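Local coordinates for glucose-6-phosphate 1-dehydrogenase (Mycobacterium avium, PDB 4LGV), which probably catalyses the NADP+-dependent oxidation of glucose 6-phosphate to 6-phosphogluconolactone, the first step of the pentose phosphate pathway, at residues A[345-353]-A[475-483]; A[367-375]-A[383-391]. One frame throughout, in Å; residues are numbered along the deposited sequence. Where two conformers were deposited one is given.

Contact 1: residues A[345-353]-A[475-483]; sequences HKVTEVRMF and HAWQQPWLP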
loop_
_atom_site.group_PDB
_atom_site.type_symbol
_atom_site.label_atom_id
_atom_site.label_comp_id
_atom_site.label_asym_id
_atom_site.label_seq_id
_atom_site.Cartn_x
_atom_site.Cartn_y
_atom_site.Cartn_z
ATOM N N HIS A 345 11.039 22.295 -29.939
ATOM C CA HIS A 345 11.210 20.927 -30.416
ATOM C C HIS A 345 9.893 20.278 -30.801
ATOM O O HIS A 345 8.827 20.773 -30.459
ATOM C CB HIS A 345 11.853 20.074 -29.335
ATOM C CG HIS A 345 13.123 20.644 -28.787
ATOM N ND1 HIS A 345 14.302 20.676 -29.505
ATOM C CD2 HIS A 345 13.402 21.187 -27.576
ATOM C CE1 HIS A 345 15.250 21.223 -28.763
ATOM N NE2 HIS A 345 14.731 21.534 -27.586
ATOM N N LYS A 346 9.991 19.153 -31.511
ATOM C CA LYS A 346 8.838 18.311 -31.779
ATOM C C LYS A 346 8.814 17.138 -30.800
ATOM O O LYS A 346 9.598 16.209 -30.941
ATOM C CB LYS A 346 8.866 17.798 -33.217
ATOM C CG LYS A 346 7.643 16.993 -33.589
ATOM C CD LYS A 346 7.838 16.312 -34.926
ATOM C CE LYS A 346 6.709 15.348 -35.226
ATOM N NZ LYS A 346 6.684 14.994 -36.668
ATOM N N VAL A 347 7.935 17.195 -29.800
ATOM C CA VAL A 347 7.880 16.126 -28.777
ATOM C C VAL A 347 6.590 16.197 -28.029
ATOM O O VAL A 347 6.086 17.282 -27.745
ATOM C CB VAL A 347 9.084 16.221 -27.799
ATOM C CG1 VAL A 347 9.106 17.568 -27.078
ATOM C CG2 VAL A 347 9.097 15.087 -26.830
ATOM N N THR A 348 6.049 15.022 -27.733
ATOM C CA THR A 348 4.882 14.876 -26.863
ATOM C C THR A 348 5.271 13.973 -25.734
ATOM O O THR A 348 5.722 12.834 -25.958
ATOM C CB THR A 348 3.682 14.277 -27.601
ATOM O OG1 THR A 348 3.333 15.162 -28.674
ATOM C CG2 THR A 348 2.494 14.150 -26.698
ATOM N N GLU A 349 5.095 14.468 -24.522
ATOM C CA GLU A 349 5.604 13.813 -23.326
ATOM C C GLU A 349 4.565 13.850 -22.203
ATOM O O GLU A 349 3.808 14.797 -22.066
ATOM C CB GLU A 349 6.868 14.594 -22.874
ATOM C CG GLU A 349 7.360 14.337 -21.476
ATOM C CD GLU A 349 8.542 15.189 -21.082
ATOM O OE1 GLU A 349 8.351 16.215 -20.349
ATOM O OE2 GLU A 349 9.659 14.819 -21.466
ATOM N N VAL A 350 4.520 12.769 -21.443
ATOM C CA VAL A 350 3.749 12.707 -20.218
ATOM C C VAL A 350 4.786 12.475 -19.116
ATOM O O VAL A 350 5.471 11.461 -19.108
ATOM C CB VAL A 350 2.738 11.569 -20.224
ATOM C CG1 VAL A 350 1.935 11.531 -18.904
ATOM C CG2 VAL A 350 1.769 11.716 -21.376
ATOM N N ARG A 351 4.914 13.434 -18.205
ATOM C CA ARG A 351 5.964 13.368 -17.194
ATOM C C ARG A 351 5.294 13.249 -15.849
ATOM O O ARG A 351 4.553 14.114 -15.443
ATOM C CB ARG A 351 6.843 14.632 -17.229
ATOM C CG ARG A 351 7.969 14.657 -16.199
ATOM C CD ARG A 351 8.880 15.823 -16.451
ATOM N NE ARG A 351 9.612 15.646 -17.693
ATOM C CZ ARG A 351 10.837 15.183 -17.796
ATOM N NH1 ARG A 351 11.499 14.847 -16.717
ATOM N NH2 ARG A 351 11.384 15.047 -19.000
ATOM N N MET A 352 5.558 12.155 -15.150
ATOM C CA MET A 352 4.922 11.916 -13.864
ATOM C C MET A 352 5.955 12.058 -12.747
ATOM O O MET A 352 6.964 11.352 -12.753
ATOM C CB MET A 352 4.308 10.544 -13.877
ATOM C CG MET A 352 3.322 10.358 -15.010
ATOM S SD MET A 352 2.843 8.638 -15.086
ATOM C CE MET A 352 1.426 8.867 -14.062
ATOM N N PHE A 353 5.722 13.007 -11.829
ATOM C CA PHE A 353 6.609 13.267 -10.717
ATOM C C PHE A 353 6.210 12.424 -9.547
ATOM O O PHE A 353 5.007 12.428 -9.158
ATOM C CB PHE A 353 6.497 14.729 -10.272
ATOM C CG PHE A 353 7.012 15.717 -11.279
ATOM C CD1 PHE A 353 6.191 16.195 -12.267
ATOM C CD2 PHE A 353 8.315 16.129 -11.256
ATOM C CE1 PHE A 353 6.637 17.139 -13.186
ATOM C CE2 PHE A 353 8.795 17.050 -12.178
ATOM C CZ PHE A 353 7.951 17.562 -13.151
ATOM N N HIS A 475 5.769 21.818 -9.357
ATOM C CA HIS A 475 7.031 21.473 -10.037
ATOM C C HIS A 475 7.206 22.314 -11.263
ATOM O O HIS A 475 6.272 22.476 -12.029
ATOM C CB HIS A 475 7.038 20.012 -10.424
ATOM C CG HIS A 475 7.179 19.111 -9.250
ATOM N ND1 HIS A 475 8.404 18.835 -8.679
ATOM C CD2 HIS A 475 6.250 18.468 -8.501
ATOM C CE1 HIS A 475 8.219 18.031 -7.647
ATOM N NE2 HIS A 475 6.925 17.790 -7.521
ATOM N N ALA A 476 8.399 22.857 -11.431
ATOM C CA ALA A 476 8.729 23.600 -12.640
ATOM C C ALA A 476 8.579 22.742 -13.889
ATOM O O ALA A 476 8.799 21.534 -13.858
ATOM C CB ALA A 476 10.145 24.147 -12.540
ATOM N N TRP A 477 8.161 23.351 -14.991
ATOM C CA TRP A 477 8.215 22.689 -16.282
ATOM C C TRP A 477 9.662 22.254 -16.528
ATOM O O TRP A 477 10.567 23.064 -16.414
ATOM C CB TRP A 477 7.804 23.624 -17.386
ATOM C CG TRP A 477 6.343 24.051 -17.366
ATOM C CD1 TRP A 477 5.879 25.272 -17.037
ATOM C CD2 TRP A 477 5.203 23.289 -17.752
ATOM N NE1 TRP A 477 4.523 25.320 -17.157
ATOM C CE2 TRP A 477 4.078 24.106 -17.575
ATOM C CE3 TRP A 477 5.018 21.990 -18.165
ATOM C CZ2 TRP A 477 2.797 23.684 -17.845
ATOM C CZ3 TRP A 477 3.736 21.578 -18.441
ATOM C CH2 TRP A 477 2.652 22.439 -18.309
ATOM N N GLN A 478 9.865 20.979 -16.840
ATOM C CA GLN A 478 11.197 20.425 -17.067
ATOM C C GLN A 478 11.496 20.421 -18.572
ATOM O O GLN A 478 10.574 20.490 -19.410
ATOM C CB GLN A 478 11.278 18.969 -16.601
ATOM C CG GLN A 478 10.862 18.707 -15.166
ATOM C CD GLN A 478 11.840 19.267 -14.159
ATOM O OE1 GLN A 478 12.996 18.931 -14.197
ATOM N NE2 GLN A 478 11.375 20.159 -13.278
ATOM N N GLN A 479 12.780 20.354 -18.905
ATOM C CA GLN A 479 13.189 20.144 -20.304
ATOM C C GLN A 479 12.709 18.772 -20.736
ATOM O O GLN A 479 12.967 17.781 -20.059
ATOM C CB GLN A 479 14.705 20.243 -20.553
ATOM C CG GLN A 479 15.166 21.451 -21.412
ATOM C CD GLN A 479 14.961 21.333 -22.951
ATOM O OE1 GLN A 479 14.919 20.233 -23.549
ATOM N NE2 GLN A 479 14.856 22.495 -23.594
ATOM N N PRO A 480 12.022 18.699 -21.877
ATOM C CA PRO A 480 11.503 17.425 -22.301
ATOM C C PRO A 480 12.576 16.472 -22.712
ATOM O O PRO A 480 13.626 16.890 -23.186
ATOM C CB PRO A 480 10.639 17.762 -23.522
ATOM C CG PRO A 480 10.320 19.181 -23.367
ATOM C CD PRO A 480 11.570 19.772 -22.775
ATOM N N TRP A 481 12.280 15.187 -22.551
ATOM C CA TRP A 481 13.150 14.146 -23.003
ATOM C C TRP A 481 13.084 13.964 -24.515
ATOM O O TRP A 481 12.130 13.407 -25.030
ATOM C CB TRP A 481 12.787 12.853 -22.286
ATOM C CG TRP A 481 13.577 11.699 -22.726
ATOM C CD1 TRP A 481 14.886 11.668 -23.042
ATOM C CD2 TRP A 481 13.099 10.374 -22.843
ATOM N NE1 TRP A 481 15.266 10.415 -23.365
ATOM C CE2 TRP A 481 14.183 9.582 -23.254
ATOM C CE3 TRP A 481 11.846 9.770 -22.654
ATOM C CZ2 TRP A 481 14.058 8.186 -23.486
ATOM C CZ3 TRP A 481 11.731 8.386 -22.874
ATOM C CH2 TRP A 481 12.825 7.619 -23.303
ATOM N N LEU A 482 14.147 14.385 -25.207
ATOM C CA LEU A 482 14.219 14.272 -26.672
ATOM C C LEU A 482 14.868 12.982 -27.149
ATOM O O LEU A 482 15.779 12.452 -26.501
ATOM C CB LEU A 482 14.972 15.455 -27.259
ATOM C CG LEU A 482 14.499 16.829 -26.740
ATOM C CD1 LEU A 482 15.416 17.951 -27.211
ATOM C CD2 LEU A 482 13.063 17.094 -27.146
ATOM N N PRO A 483 14.466 12.521 -28.355
ATOM C CA PRO A 483 15.169 11.421 -29.011
ATOM C C PRO A 483 16.615 11.757 -29.260
ATOM O O PRO A 483 16.933 12.924 -29.450
ATOM C CB PRO A 483 14.450 11.256 -30.351
ATOM C CG PRO A 483 13.216 12.113 -30.300
ATOM C CD PRO A 483 13.369 13.082 -29.172
HETATM O O HOH W 1 8.428 18.818 -20.334
#
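From F353 facing H475 to V347 facing L482, strand 347-353 is crossed by an irregular C-terminal stretch running roughly the other way, their end-to-end directions 136° apart. The strand belongs to the large mixed sheet of the C-terminal domain of glucose-6-phosphate dehydrogenase, and the 475-483 loop lies over the face bearing its odd-numbered side chains. At one end F353 and H475 form an offset stack, centroids 4.3 Å apart and planes at 10°, near-parallel planes that let the CB and ring of H475 lie over one face of F353. Q478 has CG 3.7 Å from CZ at the F353 edge and CB over one face of the R351 guanidinium, while its bent chain turns NE2 back to donate to A476 O. R351 grips E349 side-on, NE donating to OE1 at 3.0 Å and NH2 to OE2, both from above the carboxylate plane; NH1 bonds Q373 OE1. A water links E349 OE1 to Q478 O. Farther along, P480 CB packs 3.9 Å from V347 CG1, proline offering a compact apolar surface and no backbone N-H, while branched L482 sets CD2 against V347 CG1 and CD1 over the centre of the H345 ring, a CH-pi contact 3.6 Å from the centroid. With CG anti to the backbone N (chi1 164°), E349 extends its carboxylate to the loop, where W481 N donates to E349 OE2 at 2.9 Å, nearly along the C-O axis.

Contact 2: residues A[367-375]-A[383-391]; sequences RPPEPNQIV and GMRLQLSAQ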
loop_
_atom_site.group_PDB
_atom_site.type_symbol
_atom_site.label_atom_id
_atom_site.label_comp_id
_atom_site.label_asym_id
_atom_site.label_seq_id
_atom_site.Cartn_x
_atom_site.Cartn_y
_atom_site.Cartn_z
ATOM N N ARG A 367 17.432 12.775 0.274
ATOM C CA ARG A 367 16.586 13.534 -0.592
ATOM C C ARG A 367 17.360 14.175 -1.746
ATOM O O ARG A 367 18.113 15.099 -1.538
ATOM C CB ARG A 367 15.910 14.598 0.227
ATOM C CG ARG A 367 14.904 15.403 -0.548
ATOM C CD ARG A 367 14.043 16.161 0.431
ATOM N NE ARG A 367 13.249 17.176 -0.265
ATOM C CZ ARG A 367 11.967 17.430 -0.034
ATOM N NH1 ARG A 367 11.286 16.724 0.878
ATOM N NH2 ARG A 367 11.356 18.394 -0.722
ATOM N N PRO A 368 17.173 13.673 -2.979
ATOM C CA PRO A 368 17.803 14.301 -4.152
ATOM C C PRO A 368 17.153 15.652 -4.443
ATOM O O PRO A 368 16.096 15.913 -3.904
ATOM C CB PRO A 368 17.509 13.329 -5.291
ATOM C CG PRO A 368 16.643 12.275 -4.711
ATOM C CD PRO A 368 16.189 12.666 -3.357
ATOM N N PRO A 369 17.804 16.503 -5.246
ATOM C CA PRO A 369 17.279 17.862 -5.517
ATOM C C PRO A 369 15.959 17.821 -6.261
ATOM O O PRO A 369 15.093 18.647 -6.010
ATOM C CB PRO A 369 18.369 18.521 -6.369
ATOM C CG PRO A 369 19.331 17.450 -6.767
ATOM C CD PRO A 369 19.165 16.309 -5.795
ATOM N N GLU A 370 15.764 16.799 -7.100
ATOM C CA GLU A 370 14.444 16.534 -7.703
ATOM C C GLU A 370 14.005 15.094 -7.419
ATOM O O GLU A 370 14.817 14.198 -7.366
ATOM C CB GLU A 370 14.495 16.769 -9.201
ATOM C CG GLU A 370 14.884 18.189 -9.653
ATOM C CD GLU A 370 13.875 19.270 -9.232
ATOM O OE1 GLU A 370 12.665 18.975 -8.995
ATOM O OE2 GLU A 370 14.303 20.446 -9.146
ATOM N N PRO A 371 12.698 14.869 -7.280
ATOM C CA PRO A 371 12.143 13.573 -6.970
ATOM C C PRO A 371 12.243 12.694 -8.196
ATOM O O PRO A 371 12.489 13.204 -9.294
ATOM C CB PRO A 371 10.679 13.880 -6.627
ATOM C CG PRO A 371 10.369 15.125 -7.335
ATOM C CD PRO A 371 11.655 15.919 -7.344
ATOM N N ASN A 372 12.108 11.397 -8.002
ATOM C CA ASN A 372 12.054 10.463 -9.107
ATOM C C ASN A 372 10.946 10.875 -10.094
ATOM O O ASN A 372 9.925 11.499 -9.701
ATOM C CB ASN A 372 11.777 9.043 -8.595
ATOM C CG ASN A 372 12.922 8.446 -7.755
ATOM O OD1 ASN A 372 12.740 7.405 -7.162
ATOM N ND2 ASN A 372 14.089 9.047 -7.764
ATOM N N GLN A 373 11.144 10.523 -11.353
ATOM C CA GLN A 373 10.146 10.788 -12.401
ATOM C C GLN A 373 10.014 9.627 -13.365
ATOM O O GLN A 373 10.973 8.953 -13.700
ATOM C CB GLN A 373 10.572 12.033 -13.187
ATOM C CG GLN A 373 10.396 13.286 -12.368
ATOM C CD GLN A 373 11.074 14.504 -12.966
ATOM O OE1 GLN A 373 10.839 14.877 -14.101
ATOM N NE2 GLN A 373 11.854 15.172 -12.148
ATOM N N ILE A 374 8.793 9.410 -13.810
ATOM C CA ILE A 374 8.499 8.490 -14.897
ATOM C C ILE A 374 8.145 9.339 -16.096
ATOM O O ILE A 374 7.195 10.075 -16.031
ATOM C CB ILE A 374 7.315 7.604 -14.567
ATOM C CG1 ILE A 374 7.659 6.719 -13.365
ATOM C CG2 ILE A 374 6.964 6.731 -15.758
ATOM C CD1 ILE A 374 6.477 5.941 -12.827
ATOM N N VAL A 375 8.909 9.229 -17.170
ATOM C CA VAL A 375 8.664 10.013 -18.371
ATOM C C VAL A 375 8.273 9.122 -19.538
ATOM O O VAL A 375 8.990 8.213 -19.893
ATOM C CB VAL A 375 9.894 10.813 -18.751
ATOM C CG1 VAL A 375 9.555 11.792 -19.850
ATOM C CG2 VAL A 375 10.436 11.591 -17.557
ATOM N N GLY A 383 9.001 6.090 -26.048
ATOM C CA GLY A 383 9.834 5.420 -25.069
ATOM C C GLY A 383 9.491 5.808 -23.647
ATOM O O GLY A 383 8.592 6.598 -23.390
ATOM N N MET A 384 10.214 5.223 -22.725
ATOM C CA MET A 384 10.045 5.533 -21.341
ATOM C C MET A 384 11.379 5.827 -20.720
ATOM O O MET A 384 12.354 5.156 -20.956
ATOM C CB MET A 384 9.374 4.388 -20.610
ATOM C CG MET A 384 9.240 4.724 -19.138
ATOM S SD MET A 384 8.726 3.377 -18.132
ATOM C CE MET A 384 9.976 2.159 -18.507
ATOM N N ARG A 385 11.392 6.845 -19.884
ATOM C CA ARG A 385 12.564 7.141 -19.072
ATOM C C ARG A 385 12.187 7.123 -17.612
ATOM O O ARG A 385 11.251 7.790 -17.197
ATOM C CB ARG A 385 13.171 8.493 -19.466
ATOM C CG ARG A 385 14.052 9.138 -18.386
ATOM C CD ARG A 385 14.689 10.457 -18.859
ATOM N NE ARG A 385 15.810 10.170 -19.735
ATOM C CZ ARG A 385 16.586 11.068 -20.322
ATOM N NH1 ARG A 385 16.371 12.367 -20.172
ATOM N NH2 ARG A 385 17.579 10.647 -21.108
ATOM N N LEU A 386 12.916 6.364 -16.829
ATOM C CA LEU A 386 12.790 6.446 -15.386
ATOM C C LEU A 386 13.984 7.272 -14.839
ATOM O O LEU A 386 15.138 6.877 -15.002
ATOM C CB LEU A 386 12.724 5.044 -14.819
ATOM C CG LEU A 386 12.695 4.892 -13.299
ATOM C CD1 LEU A 386 11.478 5.531 -12.632
ATOM C CD2 LEU A 386 12.719 3.411 -12.918
ATOM N N GLN A 387 13.700 8.381 -14.161
ATOM C CA GLN A 387 14.746 9.221 -13.550
ATOM C C GLN A 387 14.913 8.944 -12.081
ATOM O O GLN A 387 13.976 9.063 -11.305
ATOM C CB GLN A 387 14.427 10.693 -13.692
ATOM C CG GLN A 387 14.280 11.114 -15.126
ATOM C CD GLN A 387 14.139 12.614 -15.294
ATOM O OE1 GLN A 387 14.287 13.359 -14.323
ATOM N NE2 GLN A 387 13.819 13.057 -16.514
ATOM N N LEU A 388 16.118 8.541 -11.710
ATOM C CA LEU A 388 16.464 8.196 -10.332
ATOM C C LEU A 388 17.745 8.941 -9.950
ATOM O O LEU A 388 18.281 9.690 -10.750
ATOM C CB LEU A 388 16.734 6.698 -10.217
ATOM C CG LEU A 388 15.628 5.744 -10.645
ATOM C CD1 LEU A 388 16.101 4.299 -10.419
ATOM C CD2 LEU A 388 14.329 5.994 -9.889
ATOM N N SER A 389 18.192 8.751 -8.716
ATOM C CA SER A 389 19.401 9.387 -8.227
ATOM C C SER A 389 20.378 8.347 -7.716
ATOM O O SER A 389 19.953 7.322 -7.194
ATOM C CB SER A 389 19.067 10.396 -7.131
ATOM O OG SER A 389 20.253 10.976 -6.663
ATOM N N ALA A 390 21.682 8.628 -7.843
ATOM C CA ALA A 390 22.715 7.689 -7.474
ATOM C C ALA A 390 23.886 8.369 -6.841
ATOM O O ALA A 390 24.183 9.509 -7.147
ATOM C CB ALA A 390 23.189 6.951 -8.696
ATOM N N GLN A 391 24.548 7.656 -5.934
ATOM C CA GLN A 391 25.743 8.147 -5.264
ATOM C C GLN A 391 26.989 7.462 -5.853
ATOM O O GLN A 391 27.029 6.232 -6.000
ATOM C CB GLN A 391 25.688 7.872 -3.768
ATOM C CG GLN A 391 26.881 8.439 -3.038
ATOM C CD GLN A 391 26.845 8.291 -1.514
ATOM O OE1 GLN A 391 25.799 8.162 -0.867
ATOM N NE2 GLN A 391 28.017 8.364 -0.930
#
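Q373 and Q387 face each other as an antiparallel hydrogen-bonded pair of a beta hairpin, their side chains on the same sheet face as V375 and R385 and their amide planes 39° apart. Backbone bonds run both ways within the pair, Q387 N donating to Q373 O at 2.8 Å. Next along, V375, a beta-branched residue suited to an extended strand, has CB 4.1 Å from R385 CB, whereas the arginine chain bends at chi3 (-77°) and its NE forms a salt bridge with D402. On the reverse face I374 and L386 form the non-hydrogen-bonded pair, I374 CG1 lying 4.1 Å from L386 CD1. Where the strand pairing ends, L388 CD2 comes within 3.5 Å of N372 CG, and P368 CB rests 3.8 Å from S389 CB, a small residue accommodating the proline ring. On the second subunit, A212 N donates to N372 OD1, Y205 OH bonds S389 OG, and L386 packs on its counterpart L386. Main-chain bonds thus hold the hairpin together, while apolar L386 and the polar ends of N372 and S389 also meet the second subunit, so that one surface serves both the fold and the assembly.

In the fold
The two contacts lie with centres about 13 Å apart in the mixed sheet of the C-terminal domain, on the same side of the chain's centre. Strands 347-354, 373-379 and 383-392 follow one another both in sequence and across the sheet, and contact 2 lies in sequence between 345-353 and 475-483; only after the intervening strands and helices does the chain return as 475-483 to lie across the sheet. They meet directly: M352 N probably bonds I374 O, joining the neighbouring strands, and W481 makes a cation-pi contact with R385. The C-terminal stretch therefore bridges several strands, on a sheet whose hairpin also meets the second subunit.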